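Local structure of superoxide dismutase [Fe] (Methanothermobacter thermautotrophicus, 1MA1) at residues L82-N87 and L163-V168; G89-C94 and W189-W194; K6-L11 and L48-D53. The protein destroys toxic superoxide radicals in the cell, converting superoxide to hydrogen peroxide and oxygen at one iron ion in each subunit of a homotetramer. All blocks are in the same frame, centred on the assembly; numbering follows the deposited sequence.

Contact 1: L82-N87 and L163-V168; sequences LFFWGN and LLVLDV. With FE (Fe (III) ion), chain G.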
# COMPACT_ATOMS: atom_id res chain seq x y z
N LEU A 82 18.43 12.24 -1.54
CA LEU A 82 19.04 13.50 -1.95
C LEU A 82 18.76 14.65 -0.97
O LEU A 82 19.68 15.35 -0.56
CB LEU A 82 18.56 13.92 -3.33
CG LEU A 82 19.17 15.20 -3.91
CD1 LEU A 82 20.67 15.00 -4.10
CD2 LEU A 82 18.52 15.54 -5.27
N PHE A 83 17.50 14.85 -0.61
CA PHE A 83 17.14 15.89 0.36
C PHE A 83 17.61 15.56 1.77
O PHE A 83 17.88 16.46 2.56
CB PHE A 83 15.62 16.12 0.38
CG PHE A 83 15.10 16.91 -0.79
CD1 PHE A 83 15.05 16.35 -2.07
CD2 PHE A 83 14.66 18.22 -0.63
CE1 PHE A 83 14.58 17.08 -3.15
CE2 PHE A 83 14.19 18.95 -1.72
CZ PHE A 83 14.15 18.38 -2.98
N PHE A 84 17.70 14.26 2.08
CA PHE A 84 18.10 13.81 3.41
C PHE A 84 19.52 14.26 3.70
O PHE A 84 19.77 14.92 4.70
CB PHE A 84 18.00 12.28 3.48
CG PHE A 84 18.34 11.71 4.84
CD1 PHE A 84 17.71 12.18 5.98
CD2 PHE A 84 19.27 10.69 4.97
CE1 PHE A 84 18.00 11.63 7.24
CE2 PHE A 84 19.57 10.13 6.21
CZ PHE A 84 18.93 10.60 7.35
N TRP A 85 20.46 13.90 2.82
CA TRP A 85 21.85 14.31 2.98
C TRP A 85 21.92 15.82 3.12
O TRP A 85 22.70 16.37 3.90
CB TRP A 85 22.68 13.87 1.77
CG TRP A 85 22.58 12.43 1.43
CD1 TRP A 85 22.48 11.91 0.18
CD2 TRP A 85 22.59 11.32 2.33
NE1 TRP A 85 22.42 10.53 0.24
CE2 TRP A 85 22.48 10.14 1.55
CE3 TRP A 85 22.68 11.20 3.72
CZ2 TRP A 85 22.46 8.88 2.11
CZ3 TRP A 85 22.66 9.93 4.28
CH2 TRP A 85 22.55 8.79 3.48
N GLY A 86 21.07 16.49 2.37
CA GLY A 86 21.17 17.93 2.27
C GLY A 86 20.69 18.66 3.52
O GLY A 86 21.16 19.78 3.79
N ASN A 87 19.76 18.07 4.28
CA ASN A 87 19.32 18.72 5.49
C ASN A 87 19.92 18.08 6.74
O ASN A 87 19.31 18.09 7.82
CB ASN A 87 17.76 18.81 5.56
CG ASN A 87 17.03 17.44 5.55
OD1 ASN A 87 16.03 17.29 4.85
ND2 ASN A 87 17.50 16.48 6.36
N LEU A 163 10.60 19.93 2.40
CA LEU A 163 11.35 20.87 3.23
C LEU A 163 12.39 20.17 4.10
O LEU A 163 13.57 20.56 4.13
CB LEU A 163 10.40 21.66 4.12
CG LEU A 163 9.43 22.56 3.37
CD1 LEU A 163 8.52 23.29 4.33
CD2 LEU A 163 10.23 23.52 2.51
N LEU A 164 11.95 19.14 4.81
CA LEU A 164 12.77 18.43 5.79
C LEU A 164 12.47 16.95 5.66
O LEU A 164 11.31 16.56 5.48
CB LEU A 164 12.40 18.88 7.20
CG LEU A 164 13.46 18.86 8.30
CD1 LEU A 164 12.75 18.57 9.61
CD2 LEU A 164 14.53 17.83 8.04
N VAL A 165 13.50 16.11 5.78
CA VAL A 165 13.34 14.69 5.54
C VAL A 165 14.15 13.89 6.56
O VAL A 165 15.30 14.23 6.86
CB VAL A 165 13.78 14.36 4.08
CG1 VAL A 165 14.55 13.08 4.03
CG2 VAL A 165 12.56 14.26 3.18
N LEU A 166 13.57 12.83 7.09
CA LEU A 166 14.28 11.95 8.01
C LEU A 166 14.10 10.46 7.64
O LEU A 166 13.01 9.92 7.76
CB LEU A 166 13.77 12.20 9.43
CG LEU A 166 14.24 11.23 10.50
CD1 LEU A 166 15.76 11.16 10.48
CD2 LEU A 166 13.70 11.65 11.85
N ASP A 167 15.18 9.82 7.18
CA ASP A 167 15.10 8.42 6.77
C ASP A 167 14.91 7.57 8.02
O ASP A 167 15.59 7.77 9.03
CB ASP A 167 16.37 8.00 5.99
CG ASP A 167 16.24 6.61 5.35
OD1 ASP A 167 15.20 5.97 5.57
OD2 ASP A 167 17.18 6.13 4.63
N VAL A 168 14.00 6.61 7.95
CA VAL A 168 13.78 5.76 9.09
C VAL A 168 13.62 4.29 8.64
O VAL A 168 13.23 3.42 9.44
CB VAL A 168 12.55 6.29 9.88
CG1 VAL A 168 11.25 5.65 9.40
CG2 VAL A 168 12.79 6.11 11.36
FE FE G . 17.86 5.02 3.23
O HOH W 1 16.16 4.53 2.50
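Phe84 and Asn87, at the C-terminal end of helix 64-86, sit against strand 164-167; the axis of helix residues 82-86 runs at 101° to that of the strand and comes within 7.3 Å of it. Asn87 is the first residue to leave the helix, and both ends of its amide bond to the backbone of Val165. Asn87 OD1 accepts from Val165 N at 2.9 Å, a bent bond whose donor stands well above the carbonyl plane; Asn87 ND2 gives a straighter bond to Val165 O at 3.2 Å, on a lone pair. CD2 of Leu164 packs against the amide, 3.5 Å from Asn87 CG, while OD1 is shared with Arg200. A leucine in place of Asn87 would probably leave the backbone N and O of Val165 without these mates and strip Arg200 of an acceptor. The seam joins the alpha-hairpin and C-terminal domains of the iron/manganese superoxide dismutase fold, beside a classic beta bulge where Leu163 and Leu164 both face Leu135. With its CG swung opposite the backbone N (chi1 -178°), Phe84 has Val165 O in plane at its ring edge, 3.3 Å from CD1, and Asp167 CB over the centre of one face, a CH-pi contact. Asp167 OD2 binds the iron at 1.9 Å, with His33, His81, His171 and a water completing the site; its OD1 accepts from Trp169 N.

Contact 2: G89-C94 and W189-W194; sequences GPADEC and WNIVNW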
# COMPACT_ATOMS: atom_id res chain seq x y z
N GLY A 89 24.09 18.13 8.64
CA GLY A 89 25.48 18.52 8.58
C GLY A 89 26.17 18.33 9.92
O GLY A 89 25.56 17.85 10.88
N PRO A 90 27.46 18.70 10.03
CA PRO A 90 28.24 18.62 11.26
C PRO A 90 27.49 19.21 12.47
O PRO A 90 26.89 20.28 12.37
CB PRO A 90 29.49 19.44 10.92
CG PRO A 90 29.65 19.23 9.49
CD PRO A 90 28.24 19.36 8.97
N ALA A 91 27.55 18.52 13.60
CA ALA A 91 26.76 18.90 14.77
C ALA A 91 27.11 20.31 15.27
O ALA A 91 26.26 21.03 15.78
CB ALA A 91 26.96 17.89 15.87
N ASP A 92 28.37 20.69 15.11
CA ASP A 92 28.85 21.96 15.63
C ASP A 92 28.54 23.10 14.67
O ASP A 92 28.86 24.25 14.95
CB ASP A 92 30.35 21.87 15.86
CG ASP A 92 31.08 21.34 14.65
OD1 ASP A 92 31.51 22.15 13.79
OD2 ASP A 92 31.21 20.09 14.54
N GLU A 93 27.91 22.79 13.55
CA GLU A 93 27.43 23.83 12.65
C GLU A 93 25.92 23.77 12.54
O GLU A 93 25.30 24.66 11.97
CB GLU A 93 28.06 23.67 11.28
CG GLU A 93 29.54 24.05 11.22
CD GLU A 93 30.25 23.46 9.99
OE1 GLU A 93 29.71 23.59 8.87
OE2 GLU A 93 31.35 22.88 10.14
N CYS A 94 25.32 22.72 13.10
CA CYS A 94 23.92 22.42 12.84
C CYS A 94 23.20 22.10 14.13
O CYS A 94 23.68 22.41 15.21
CB CYS A 94 23.81 21.23 11.88
SG CYS A 94 24.47 21.51 10.22
N TRP A 189 18.31 15.23 15.66
CA TRP A 189 18.07 16.65 15.90
C TRP A 189 19.35 17.41 16.21
O TRP A 189 19.37 18.64 16.18
CB TRP A 189 17.06 16.84 17.04
CG TRP A 189 15.73 16.26 16.72
CD1 TRP A 189 15.19 15.10 17.21
CD2 TRP A 189 14.77 16.79 15.79
NE1 TRP A 189 13.95 14.88 16.64
CE2 TRP A 189 13.67 15.90 15.77
CE3 TRP A 189 14.73 17.93 14.98
CZ2 TRP A 189 12.55 16.11 14.97
CZ3 TRP A 189 13.61 18.13 14.17
CH2 TRP A 189 12.54 17.22 14.18
N ASN A 190 20.42 16.67 16.49
CA ASN A 190 21.73 17.28 16.67
C ASN A 190 22.38 17.68 15.36
O ASN A 190 23.30 18.50 15.35
CB ASN A 190 22.66 16.33 17.41
CG ASN A 190 22.23 16.09 18.83
OD1 ASN A 190 22.26 17.00 19.63
ND2 ASN A 190 21.84 14.86 19.15
N ILE A 191 21.92 17.12 14.25
CA ILE A 191 22.59 17.33 12.98
C ILE A 191 21.68 17.85 11.87
O ILE A 191 22.10 17.93 10.72
CB ILE A 191 23.29 16.04 12.52
CG1 ILE A 191 22.31 14.85 12.62
CG2 ILE A 191 24.51 15.80 13.38
CD1 ILE A 191 22.81 13.57 11.98
N VAL A 192 20.45 18.22 12.22
CA VAL A 192 19.58 18.90 11.26
C VAL A 192 20.23 20.20 10.78
O VAL A 192 20.64 21.03 11.58
CB VAL A 192 18.19 19.26 11.88
CG1 VAL A 192 17.21 19.72 10.79
CG2 VAL A 192 17.65 18.07 12.60
N ASN A 193 20.30 20.37 9.47
CA ASN A 193 20.76 21.63 8.88
C ASN A 193 19.57 22.58 8.62
O ASN A 193 18.97 22.56 7.54
CB ASN A 193 21.50 21.36 7.57
CG ASN A 193 22.16 22.60 7.00
OD1 ASN A 193 21.78 23.73 7.31
ND2 ASN A 193 23.15 22.40 6.14
N TRP A 194 19.25 23.41 9.60
CA TRP A 194 18.11 24.31 9.46
C TRP A 194 18.32 25.39 8.40
O TRP A 194 17.36 25.87 7.80
CB TRP A 194 17.76 24.96 10.81
CG TRP A 194 17.17 23.99 11.79
CD1 TRP A 194 17.71 23.59 12.99
CD2 TRP A 194 15.95 23.25 11.63
NE1 TRP A 194 16.91 22.64 13.57
CE2 TRP A 194 15.82 22.41 12.76
CE3 TRP A 194 14.96 23.21 10.64
CZ2 TRP A 194 14.74 21.53 12.93
CZ3 TRP A 194 13.88 22.33 10.81
CH2 TRP A 194 13.78 21.51 11.95
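Gly89 and Ile191 are tied by one backbone bond, Gly89 N to Ile191 O at 2.9 Å, and the side chains fill in around it. Ile191 holds CG1 between its own backbone N and carbonyl carbon (chi1 48°), which carries the longer branch away from residues 89-94 and turns the short one, CG2, to that loop. There CG2 rests 3.4 Å from Gly89 O and 4.1 Å from Ala91 CB. Ala91 also directs its CA hydrogen at Asn190 O, with 3.5 Å between Ala91 CA and that oxygen. It is the second residue of a type I turn, closed by Glu93 N bonding to Pro90 O, and this turn brings Cys94 back to the other loop. Cys94 points its CB at Val192 O; its sulfur, rotated away from its own carbonyl carbon (chi1 -65°), lies alongside Asn193, with Cys94 SG 3.9 Å from Asn193 CA and 4.0 Å from Asn193 CB. Both the backbone and the first side-chain carbon of Asn193 thus line the sulfur. The amide beyond reaches forward along its own chain, where Asn193 OD1 accepts from Glu196 N. Next to it Val192 folds CG1 over the centre of one face of the Trp194 indole. The contact joins the loop leaving helix 64-86 to the linker between helices 181-188 and 194-202 in the C-terminal domain of the iron/manganese superoxide dismutase fold, and Asn193 supplies the latter helix with a side-chain N-cap.

Contact 3: K6-L11 and L48-D53; sequences KKFYEL and LLRKLD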
# COMPACT_ATOMS: atom_id res chain seq x y z
N LYS A 6 20.03 11.02 -24.27
CA LYS A 6 19.29 10.72 -23.05
C LYS A 6 20.11 11.08 -21.83
O LYS A 6 21.31 11.31 -21.93
CB LYS A 6 18.94 9.23 -23.00
CG LYS A 6 18.02 8.75 -24.12
CD LYS A 6 16.63 9.41 -24.03
CE LYS A 6 15.69 8.88 -25.11
NZ LYS A 6 14.29 9.32 -24.91
N LYS A 7 19.48 11.13 -20.67
CA LYS A 7 20.17 11.51 -19.46
C LYS A 7 19.70 10.68 -18.27
O LYS A 7 18.56 10.21 -18.24
CB LYS A 7 19.98 13.01 -19.23
CG LYS A 7 20.84 13.58 -18.14
CD LYS A 7 21.09 15.08 -18.32
CE LYS A 7 19.81 15.89 -18.25
NZ LYS A 7 20.06 17.35 -18.21
N PHE A 8 20.58 10.47 -17.30
CA PHE A 8 20.38 9.43 -16.29
C PHE A 8 20.70 9.91 -14.89
O PHE A 8 21.22 11.01 -14.69
CB PHE A 8 21.23 8.21 -16.60
CG PHE A 8 20.78 7.45 -17.81
CD1 PHE A 8 19.72 6.56 -17.73
CD2 PHE A 8 21.39 7.65 -19.06
CE1 PHE A 8 19.26 5.88 -18.87
CE2 PHE A 8 20.94 6.98 -20.20
CZ PHE A 8 19.88 6.09 -20.10
N TYR A 9 20.39 9.08 -13.91
CA TYR A 9 20.63 9.43 -12.52
C TYR A 9 22.07 9.12 -12.15
O TYR A 9 22.64 8.14 -12.63
CB TYR A 9 19.67 8.67 -11.62
CG TYR A 9 18.24 9.17 -11.68
CD1 TYR A 9 17.89 10.39 -11.11
CD2 TYR A 9 17.24 8.41 -12.29
CE1 TYR A 9 16.58 10.85 -11.14
CE2 TYR A 9 15.93 8.86 -12.33
CZ TYR A 9 15.61 10.07 -11.76
OH TYR A 9 14.32 10.55 -11.84
N GLU A 10 22.65 9.94 -11.28
CA GLU A 10 23.93 9.62 -10.67
C GLU A 10 23.92 9.78 -9.16
O GLU A 10 23.20 10.62 -8.62
CB GLU A 10 25.02 10.50 -11.28
CG GLU A 10 25.30 10.16 -12.73
CD GLU A 10 26.20 11.17 -13.40
OE1 GLU A 10 26.62 10.92 -14.56
OE2 GLU A 10 26.47 12.22 -12.77
N LEU A 11 24.73 8.98 -8.47
CA LEU A 11 24.89 9.15 -7.03
C LEU A 11 25.49 10.51 -6.74
O LEU A 11 26.61 10.81 -7.16
CB LEU A 11 25.80 8.06 -6.47
CG LEU A 11 25.89 8.03 -4.94
CD1 LEU A 11 24.51 7.63 -4.36
CD2 LEU A 11 26.96 7.04 -4.48
N LEU A 48 15.44 0.99 -15.25
CA LEU A 48 14.05 1.05 -15.64
C LEU A 48 13.88 2.06 -16.76
O LEU A 48 13.14 1.82 -17.72
CB LEU A 48 13.21 1.45 -14.44
CG LEU A 48 11.71 1.45 -14.63
CD1 LEU A 48 11.23 0.10 -15.12
CD2 LEU A 48 11.08 1.79 -13.32
N LEU A 49 14.59 3.18 -16.66
CA LEU A 49 14.56 4.16 -17.72
C LEU A 49 15.01 3.51 -19.02
O LEU A 49 14.39 3.70 -20.06
CB LEU A 49 15.46 5.35 -17.39
CG LEU A 49 14.96 6.28 -16.28
CD1 LEU A 49 15.94 7.42 -16.07
CD2 LEU A 49 13.61 6.82 -16.64
N ARG A 50 16.09 2.74 -18.98
CA ARG A 50 16.57 2.10 -20.19
C ARG A 50 15.55 1.09 -20.74
O ARG A 50 15.33 1.01 -21.96
CB ARG A 50 17.90 1.40 -19.93
CG ARG A 50 19.07 2.35 -19.80
CD ARG A 50 20.39 1.58 -19.80
NE ARG A 50 20.48 0.66 -18.66
CZ ARG A 50 20.90 1.01 -17.45
NH1 ARG A 50 21.30 2.27 -17.23
NH2 ARG A 50 20.90 0.12 -16.47
N LYS A 51 14.93 0.34 -19.84
CA LYS A 51 13.89 -0.59 -20.22
C LYS A 51 12.76 0.12 -21.00
O LYS A 51 12.34 -0.35 -22.06
CB LYS A 51 13.33 -1.25 -18.97
CG LYS A 51 12.23 -2.25 -19.21
CD LYS A 51 11.60 -2.68 -17.88
CE LYS A 51 10.51 -3.74 -18.06
NZ LYS A 51 11.03 -5.06 -18.56
N LEU A 52 12.29 1.25 -20.48
CA LEU A 52 11.22 1.99 -21.13
C LEU A 52 11.68 2.61 -22.44
O LEU A 52 10.92 2.67 -23.39
CB LEU A 52 10.67 3.08 -20.20
CG LEU A 52 9.88 2.63 -18.96
CD1 LEU A 52 9.39 3.86 -18.25
CD2 LEU A 52 8.70 1.74 -19.30
N ASP A 53 12.93 3.08 -22.47
CA ASP A 53 13.51 3.62 -23.71
C ASP A 53 13.57 2.56 -24.79
O ASP A 53 13.18 2.81 -25.93
CB ASP A 53 14.93 4.13 -23.47
CG ASP A 53 14.95 5.47 -22.75
OD1 ASP A 53 14.01 6.29 -22.97
OD2 ASP A 53 15.93 5.69 -21.98
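Lys6, Phe8 and Tyr9 reach from an extended N-terminal segment to one side of helix 27-57, where Leu49, Arg50 and Asp53 receive them. The apolar contacts come first. Tyr9 turns its ring across the end of Leu49, with Tyr9 CE2 4.0 Å from Leu49 CD1 and Tyr9 CD2 4.1 Å from the same methyl, the two side chains crossing at about a right angle. Phe8 runs past Leu49 in the opposite direction, and its CE1 atom comes 4.1 Å from Leu49 CB. The Phe8 ring also meets the aliphatic part of Arg50: Phe8 CE1 is 3.7 Å from Arg50 CG and Phe8 CZ is 3.8 Å from it, so the nearest approach of this ring within the contact is to the Arg50 CG methylene. The Arg50 chain bends at chi3 (-62°), and its guanidinium plane is tilted 42° from the ring.

This is the flank of the alpha-hairpin domain: helix 27-57 pairs with helix 64-86, which Tyr9 also touches through Val75 and Tyr78, and the N-terminal chain lies along the hairpin, against the second subunit, with Tyr9 N bonded to the side chain of Asn46 on helix 27-57.

The charged contact is looser. Lys6, its chain bent at chi2 (-65°), sends NZ to within 3.6 Å of Asp53 OD1, a long salt bridge. Each group has a second partner across the subunit boundary: Lys6 NZ bonds to the backbone O of Lys108 of the second subunit, and Asp53 OD2 pairs with Arg143 of the second subunit. Arg143 of the second subunit also bonds to Lys7 O and makes a cation-pi contact with Phe8.

Contact 1 is the core of the three, almost wholly buried about 4 Å from the chain's centre, whereas contacts 2 and 3 are only partly buried and lie on opposite sides of that centre, their own centres about 33 Å apart. Contact 1 mixes amide-to-backbone bonds with a ring over a metal ligand; contact 2, between two loops, relies on a backbone bond and small apolar groups; contact 3 is aromatic and charged, and the second subunit shares it. Contacts 1 and 2 touch through Asn87 O and Asn193 N, probably hydrogen-bonded at 3.0 Å. Contacts 1 and 3 do not touch, but use successive helices, 64-86 and 27-57.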